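Local atomic coordinates of lipoprotein (PDB entry 4QHQ), a protein that binds methionine and, as a lipoprotein of the NlpA family, probably delivers it to an ABC transporter for uptake. Residues Q40-L45 and D62-Q67. Numbering follows the deposited sequence.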
# COMPACT_ATOMS: atom_id res chain seq x y z
N GLN A 40 9.42 -6.89 5.97
CA GLN A 40 9.53 -8.24 6.53
C GLN A 40 8.37 -9.23 6.42
O GLN A 40 8.63 -10.42 6.50
CB GLN A 40 10.02 -8.20 7.99
CG GLN A 40 11.44 -7.66 8.18
CD GLN A 40 12.49 -8.43 7.39
OE1 GLN A 40 12.37 -9.64 7.19
NE2 GLN A 40 13.52 -7.72 6.94
N PRO A 41 7.10 -8.77 6.29
CA PRO A 41 6.05 -9.79 6.41
C PRO A 41 6.09 -10.94 5.40
O PRO A 41 5.72 -12.06 5.79
CB PRO A 41 4.76 -9.00 6.24
CG PRO A 41 5.11 -7.63 6.70
CD PRO A 41 6.53 -7.41 6.25
N ASN A 42 6.54 -10.73 4.17
CA ASN A 42 6.62 -11.86 3.25
C ASN A 42 7.71 -12.86 3.62
O ASN A 42 7.50 -14.06 3.52
CB ASN A 42 6.78 -11.41 1.80
CG ASN A 42 5.50 -10.86 1.20
OD1 ASN A 42 4.40 -11.27 1.55
ND2 ASN A 42 5.64 -9.93 0.27
N ALA A 43 8.86 -12.37 4.06
CA ALA A 43 9.93 -13.24 4.52
C ALA A 43 9.47 -14.06 5.73
O ALA A 43 9.79 -15.25 5.86
CB ALA A 43 11.17 -12.39 4.86
N ALA A 44 8.69 -13.42 6.58
CA ALA A 44 8.19 -14.06 7.80
C ALA A 44 7.14 -15.11 7.46
O ALA A 44 7.06 -16.14 8.12
CB ALA A 44 7.63 -13.02 8.75
N LEU A 45 6.34 -14.86 6.43
CA LEU A 45 5.40 -15.84 5.93
C LEU A 45 6.11 -17.02 5.26
O LEU A 45 5.78 -18.19 5.48
CB LEU A 45 4.44 -15.18 4.94
CG LEU A 45 3.43 -16.10 4.25
CD1 LEU A 45 2.58 -16.87 5.26
CD2 LEU A 45 2.55 -15.27 3.30
N ASP A 62 4.24 -9.37 -6.47
CA ASP A 62 4.93 -9.80 -7.69
C ASP A 62 6.41 -9.40 -7.68
O ASP A 62 7.29 -10.18 -8.07
CB ASP A 62 4.27 -9.21 -8.94
CG ASP A 62 2.94 -9.87 -9.27
OD1 ASP A 62 2.63 -10.93 -8.68
OD2 ASP A 62 2.21 -9.32 -10.13
N SER A 63 6.67 -8.17 -7.23
CA SER A 63 8.04 -7.67 -7.11
C SER A 63 8.83 -8.52 -6.12
O SER A 63 9.96 -8.90 -6.38
CB SER A 63 8.01 -6.21 -6.66
OG SER A 63 9.32 -5.73 -6.43
N GLN A 64 8.20 -8.81 -4.98
CA GLN A 64 8.85 -9.64 -3.97
C GLN A 64 9.14 -11.06 -4.46
O GLN A 64 10.18 -11.65 -4.15
CB GLN A 64 7.98 -9.69 -2.71
CG GLN A 64 7.77 -8.34 -2.05
CD GLN A 64 8.61 -8.19 -0.81
OE1 GLN A 64 8.43 -8.93 0.17
NE2 GLN A 64 9.54 -7.24 -0.83
N VAL A 65 8.21 -11.63 -5.22
CA VAL A 65 8.41 -12.94 -5.81
C VAL A 65 9.57 -12.90 -6.81
O VAL A 65 10.39 -13.81 -6.86
CB VAL A 65 7.10 -13.46 -6.46
CG1 VAL A 65 7.37 -14.67 -7.34
CG2 VAL A 65 6.06 -13.76 -5.39
N LYS A 66 9.66 -11.82 -7.58
CA LYS A 66 10.74 -11.70 -8.56
C LYS A 66 12.09 -11.60 -7.87
O LYS A 66 13.10 -12.10 -8.37
CB LYS A 66 10.52 -10.47 -9.45
CG LYS A 66 11.62 -10.25 -10.48
CD LYS A 66 11.44 -8.92 -11.20
CE LYS A 66 10.30 -8.97 -12.19
NZ LYS A 66 10.59 -9.88 -13.33
N GLN A 67 12.11 -10.97 -6.71
CA GLN A 67 13.35 -10.78 -5.97
C GLN A 67 13.79 -11.99 -5.15
O GLN A 67 14.97 -12.27 -5.04
CB GLN A 67 13.21 -9.57 -5.03
CG GLN A 67 13.06 -8.23 -5.74
CD GLN A 67 12.65 -7.13 -4.79
OE1 GLN A 67 12.34 -7.39 -3.62
NE2 GLN A 67 12.64 -5.89 -5.27
O HOH W 1 7.47 -8.22 2.87
O HOH W 2 9.84 -9.87 3.12
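Asn42, in the first turn of helix 41-47, and Gln64, midway along helix 58-68, are where the two backbones come nearest, their CA atoms 7.9 Å apart. Asn42 ND2 gives a fairly straight hydrogen bond to Gln64 OE1 (3.0 Å, 160° at the hydrogen). The acceptor lies close to the Asn42 amide plane, whereas the donor sits somewhat out of the Gln64 carbonyl plane, the two amides being turned 42° against each other. A bend at chi2 (-104°) brings Gln64 OE1 to Asn42, while Gln64 CG, placed by chi1, lies 3.5 Å from Asn42 ND2. In this periplasmic-binding-protein fold both helices belong to the lobe built on strands 2-7, 30-35 and 52-57, and the Asn42 side chain stands about 7 Å from the bound methionine. Its amide is fixed at both ends: OD1 accepts from Asn53, and ND2 also donates to Gln56, a residue of the methionine pocket. Gln64 OE1 meets the start of helix 41-47 through water as well. One water accepts from Asn42 N (3.0 Å), another from Ala43 N (2.8 Å); each can donate to OE1, the second only weakly at 3.4 Å from Gln64 OE1. Tyr70 packs against Asn42, Ala43 and Gln64 together.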